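Local coordinates for glycosylation Associate Protein 3 (PDB 6OYC) that probably acts with its two partner Gap proteins in the glycosylation and accessory Sec export of surface glycoproteins, with a possible sugar-binding role, at residues 21-26 with 30-35; 123-126 with 130-133. All blocks are in the same frame, centred on the assembly; numbering follows the deposited sequence.

Overall arrangement
Following the chain from the N terminus, contact 1 comes first: strand 22-26 turns within two residues and returns as strand 29-33, so 21-26 and 30-35 close a beta hairpin. About ninety residues later, contact 2 closes another short loop, where 123-126 leaves one sheet and 130-133 enters the other, facing it. The two contacts run in series and neither nests in the other. They still meet in space, their centres about 9 Å apart, because strand 29-33 pairs with strand 130-140; Val30 O takes a probable hydrogen bond from Phe133 N at 2.8 Å. Contact 1 forms the hairpin, that pairing carries it into the wider sheet, and contact 2 joins this sheet to the facing layer.

Contact 1 of 2, residues 21-26 with 30-35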
loop_
_atom_site.group_PDB
_atom_site.type_symbol
_atom_site.label_atom_id
_atom_site.label_comp_id
_atom_site.label_asym_id
_atom_site.label_seq_id
_atom_site.Cartn_x
_atom_site.Cartn_y
_atom_site.Cartn_z
ATOM N N THR C 21 -2.994 22.288 15.925
ATOM C CA THR C 21 -2.687 20.862 15.926
ATOM C C THR C 21 -1.233 20.590 15.536
ATOM O O THR C 21 -0.671 21.236 14.649
ATOM C CB THR C 21 -3.633 20.133 14.972
ATOM O OG1 THR C 21 -4.987 20.325 15.394
ATOM C CG2 THR C 21 -3.321 18.652 14.909
ATOM N N LYS C 22 -0.615 19.626 16.215
ATOM C CA LYS C 22 0.683 19.102 15.801
ATOM C C LYS C 22 0.438 17.874 14.930
ATOM O O LYS C 22 -0.102 16.864 15.392
ATOM C CB LYS C 22 1.552 18.794 17.015
ATOM C CG LYS C 22 1.742 20.040 17.885
ATOM C CD LYS C 22 2.454 19.759 19.193
ATOM C CE LYS C 22 2.763 21.068 19.900
ATOM N NZ LYS C 22 3.175 20.869 21.311
ATOM N N LEU C 23 0.766 17.993 13.650
ATOM C CA LEU C 23 0.653 16.898 12.699
ATOM C C LEU C 23 2.032 16.414 12.310
ATOM O O LEU C 23 2.913 17.214 11.979
ATOM C CB LEU C 23 -0.118 17.289 11.446
ATOM C CG LEU C 23 -1.595 17.609 11.609
ATOM C CD1 LEU C 23 -2.036 18.352 10.369
ATOM C CD2 LEU C 23 -2.441 16.347 11.849
ATOM N N GLN C 24 2.217 15.109 12.335
ATOM C CA GLN C 24 3.460 14.517 11.889
ATOM C C GLN C 24 3.149 13.511 10.795
ATOM O O GLN C 24 2.284 12.645 10.978
ATOM C CB GLN C 24 4.185 13.870 13.048
ATOM C CG GLN C 24 5.299 12.992 12.567
ATOM C CD GLN C 24 6.377 12.811 13.588
ATOM O OE1 GLN C 24 7.557 12.761 13.239
ATOM N NE2 GLN C 24 5.987 12.705 14.866
ATOM N N PHE C 25 3.852 13.636 9.664
ATOM C CA PHE C 25 3.672 12.754 8.508
ATOM C C PHE C 25 4.748 11.685 8.564
ATOM O O PHE C 25 5.872 11.888 8.099
ATOM C CB PHE C 25 3.688 13.543 7.201
ATOM C CG PHE C 25 2.488 14.414 7.054
ATOM C CD1 PHE C 25 2.403 15.619 7.752
ATOM C CD2 PHE C 25 1.397 13.994 6.309
ATOM C CE1 PHE C 25 1.272 16.413 7.672
ATOM C CE2 PHE C 25 0.265 14.782 6.219
ATOM C CZ PHE C 25 0.193 15.987 6.910
ATOM N N LEU C 26 4.388 10.553 9.162
ATOM C CA LEU C 26 5.263 9.400 9.332
ATOM C C LEU C 26 4.970 8.407 8.215
ATOM O O LEU C 26 3.996 7.646 8.285
ATOM C CB LEU C 26 5.042 8.759 10.696
ATOM C CG LEU C 26 5.534 9.638 11.837
ATOM C CD1 LEU C 26 4.958 9.183 13.169
ATOM C CD2 LEU C 26 7.064 9.663 11.865
ATOM N N VAL C 30 -0.396 9.603 9.263
ATOM C CA VAL C 30 -0.418 10.927 9.874
ATOM C C VAL C 30 -0.722 10.782 11.362
ATOM O O VAL C 30 -1.735 10.178 11.741
ATOM C CB VAL C 30 -1.443 11.855 9.194
ATOM C CG1 VAL C 30 -1.321 13.264 9.736
ATOM C CG2 VAL C 30 -1.244 11.842 7.687
ATOM N N CYS C 31 0.157 11.323 12.202
ATOM C CA CYS C 31 -0.060 11.375 13.647
ATOM C C CYS C 31 -0.578 12.760 14.050
ATOM O O CYS C 31 0.044 13.785 13.744
ATOM C CB CYS C 31 1.220 11.038 14.414
ATOM S SG CYS C 31 1.034 11.161 16.242
ATOM N N PHE C 32 -1.710 12.777 14.742
ATOM C CA PHE C 32 -2.402 13.993 15.144
ATOM C C PHE C 32 -2.297 14.157 16.655
ATOM O O PHE C 32 -2.519 13.207 17.412
ATOM C CB PHE C 32 -3.865 13.917 14.695
ATOM C CG PHE C 32 -4.757 15.012 15.220
ATOM C CD1 PHE C 32 -5.071 15.108 16.577
ATOM C CD2 PHE C 32 -5.351 15.901 14.334
ATOM C CE1 PHE C 32 -5.905 16.105 17.045
ATOM C CE2 PHE C 32 -6.192 16.890 14.789
ATOM C CZ PHE C 32 -6.473 16.997 16.147
ATOM N N GLU C 33 -1.988 15.373 17.095
ATOM C CA GLU C 33 -1.933 15.676 18.520
ATOM C C GLU C 33 -2.485 17.078 18.729
ATOM O O GLU C 33 -1.867 18.066 18.319
ATOM C CB GLU C 33 -0.508 15.560 19.062
ATOM C CG GLU C 33 -0.400 15.895 20.542
ATOM C CD GLU C 33 1.020 16.218 20.955
ATOM O OE1 GLU C 33 1.918 16.167 20.084
ATOM O OE2 GLU C 33 1.239 16.533 22.144
ATOM N N ASN C 34 -3.660 17.165 19.346
ATOM C CA ASN C 34 -4.241 18.449 19.728
ATOM C C ASN C 34 -4.946 18.249 21.059
ATOM O O ASN C 34 -6.108 17.823 21.113
ATOM C CB ASN C 34 -5.188 18.986 18.658
ATOM C CG ASN C 34 -5.540 20.427 18.882
ATOM O OD1 ASN C 34 -5.626 20.876 20.024
ATOM N ND2 ASN C 34 -5.757 21.168 17.795
ATOM N N PRO C 35 -4.259 18.543 22.167
ATOM C CA PRO C 35 -4.835 18.240 23.485
ATOM C C PRO C 35 -6.055 19.071 23.787
ATOM O O PRO C 35 -6.904 18.649 24.580
ATOM C CB PRO C 35 -3.687 18.551 24.459
ATOM C CG PRO C 35 -2.460 18.769 23.592
ATOM C CD PRO C 35 -2.970 19.244 22.278
#
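Leu23 CD2 sits between two residues of the opposite strand, 3.9 Å from Val30 CG1 and 3.9 Å from Phe32 CD2. On the same face of the hairpin, Phe25 and Val30 run side by side: Phe25 CE2 approaches Val30 CG2 at 3.6 Å, while Val30 CG1 lies over the face of the Phe25 ring. At the far end Thr21 sets its methyl over the Phe32 ring, CG2 lying 3.6 Å from the ring centroid in a CH-pi contact. With CG2 anti to the backbone N, chi1 -60° places the hydroxyl beside that N, where Asn34 ND2 donates to Thr21 OG1 at 2.7 Å, the oxygen lying close to the amide plane. Between these ends Lys22 pairs with Glu33, and Gln24 with Cys31, each through two backbone hydrogen bonds. On the face that carries Lys22, Gln24, Cys31 and Glu33, the Lys22 and Glu33 side chains run alongside each other, but NZ and OE2 stay 4.8 Å apart, too far for a salt bridge. Trp9 packs on Leu23, Phe25 and Val30 from a loop, and strand 29-33 continues the antiparallel sheet into strand 130-140.

Contact 2 of 2, residues 123-126 with 130-133; sequences LINA and DFTF
Leu123 leaves its strand with CB directed at segment 130-133, and its side chain bridges the gap to Phe133. CB and CG come close to nothing there; the two methyls do the touching. CG is turned well off a staggered position, chi1 -147°, and from there the branches part. Leu123 CD1 lies above and beyond the CD1-CE1 side of the ring, 3.7 Å from Phe133 CE1. Leu123 CD2 settles over the face of the same ring, 4.1 Å from its centroid and displaced toward Phe133 CD1 and CG, a CH-pi contact with the methyl 23° off the ring normal. Phe133 meets it by carrying CG anti to its backbone N (chi1 172°), which projects the ring across the gap.

Two residues along each strand, Asn125 and Phe131 face each other more loosely. Asn125 OD1 comes only to 4.4 Å from Phe131 CE2, obliquely to the ring; it accepts a hydrogen bond from Cys128 N, in the loop joining the segments. The Phe131 ring in turn stacks with Phe32 of contact 1, while Trp9 packs on Leu123, Phe131 and Phe133, and Leu74 also touches Leu123 and Phe133.

The backbones stay well apart, with CA atoms 9.5 Å from each other for Leu123 and Phe133, and 9.8 Å for Asn125 and Phe131. That is the spacing of two facing sheets rather than paired strands: strand 118-125 belongs to a four-stranded antiparallel sheet, strand 130-140 to the other. Buried side chains meeting across two antiparallel layers make a beta sandwich, consistent with the galactose-binding-domain-like clan to which this family is assigned.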
loop_
_atom_site.group_PDB
_atom_site.type_symbol
_atom_site.label_atom_id
_atom_site.label_comp_id
_atom_site.label_asym_id
_atom_site.label_seq_id
_atom_site.Cartn_x
_atom_site.Cartn_y
_atom_site.Cartn_z
ATOM N N LEU C 123 -12.251 13.764 6.300
ATOM C CA LEU C 123 -11.944 13.331 7.654
ATOM C C LEU C 123 -12.371 14.432 8.611
ATOM O O LEU C 123 -11.982 15.594 8.441
ATOM C CB LEU C 123 -10.448 13.073 7.787
ATOM C CG LEU C 123 -9.869 12.003 8.697
ATOM C CD1 LEU C 123 -10.378 10.629 8.273
ATOM C CD2 LEU C 123 -8.325 12.062 8.627
ATOM N N ILE C 124 -13.182 14.087 9.605
ATOM C CA ILE C 124 -13.714 15.082 10.529
ATOM C C ILE C 124 -13.365 14.692 11.961
ATOM O O ILE C 124 -13.651 13.571 12.397
ATOM C CB ILE C 124 -15.227 15.265 10.349
ATOM C CG1 ILE C 124 -15.519 15.669 8.905
ATOM C CG2 ILE C 124 -15.735 16.323 11.302
ATOM C CD1 ILE C 124 -16.964 15.921 8.617
ATOM N N ASN C 125 -12.737 15.625 12.679
ATOM C CA ASN C 125 -12.376 15.451 14.082
ATOM C C ASN C 125 -13.531 15.921 14.955
ATOM O O ASN C 125 -13.982 17.067 14.827
ATOM C CB ASN C 125 -11.105 16.239 14.417
ATOM C CG ASN C 125 -10.615 15.991 15.842
ATOM O OD1 ASN C 125 -10.750 14.890 16.371
ATOM N ND2 ASN C 125 -10.041 17.015 16.463
ATOM N N ALA C 126 -14.000 15.042 15.842
ATOM C CA ALA C 126 -15.084 15.372 16.762
ATOM C C ALA C 126 -14.611 15.338 18.216
ATOM O O ALA C 126 -15.072 14.504 19.004
ATOM C CB ALA C 126 -16.256 14.408 16.555
ATOM N N ASP C 130 -5.846 12.681 20.176
ATOM C CA ASP C 130 -4.729 11.967 19.577
ATOM C C ASP C 130 -5.269 10.855 18.697
ATOM O O ASP C 130 -6.124 10.079 19.130
ATOM C CB ASP C 130 -3.803 11.321 20.614
ATOM C CG ASP C 130 -3.303 12.288 21.636
ATOM O OD1 ASP C 130 -4.084 12.627 22.544
ATOM O OD2 ASP C 130 -2.117 12.681 21.564
ATOM N N PHE C 131 -4.744 10.768 17.479
ATOM C CA PHE C 131 -4.986 9.611 16.631
ATOM C C PHE C 131 -3.881 9.506 15.585
ATOM O O PHE C 131 -3.177 10.482 15.296
ATOM C CB PHE C 131 -6.369 9.685 15.970
ATOM C CG PHE C 131 -6.528 10.830 14.992
ATOM C CD1 PHE C 131 -6.104 10.702 13.678
ATOM C CD2 PHE C 131 -7.119 12.013 15.383
ATOM C CE1 PHE C 131 -6.257 11.744 12.783
ATOM C CE2 PHE C 131 -7.278 13.062 14.484
ATOM C CZ PHE C 131 -6.846 12.929 13.192
ATOM N N THR C 132 -3.754 8.302 15.011
ATOM C CA THR C 132 -2.905 8.037 13.853
ATOM C C THR C 132 -3.793 7.578 12.709
ATOM O O THR C 132 -4.437 6.530 12.803
ATOM C CB THR C 132 -1.841 6.970 14.144
ATOM O OG1 THR C 132 -0.940 7.449 15.147
ATOM C CG2 THR C 132 -1.041 6.652 12.874
ATOM N N PHE C 133 -3.822 8.354 11.633
ATOM C CA PHE C 133 -4.583 8.010 10.440
ATOM C C PHE C 133 -3.673 7.304 9.445
ATOM O O PHE C 133 -2.561 7.772 9.172
ATOM C CB PHE C 133 -5.193 9.256 9.801
ATOM C CG PHE C 133 -5.840 8.997 8.468
ATOM C CD1 PHE C 133 -7.142 8.512 8.398
ATOM C CD2 PHE C 133 -5.142 9.220 7.284
ATOM C CE1 PHE C 133 -7.737 8.265 7.166
ATOM C CE2 PHE C 133 -5.726 8.981 6.063
ATOM C CZ PHE C 133 -7.026 8.507 5.996
#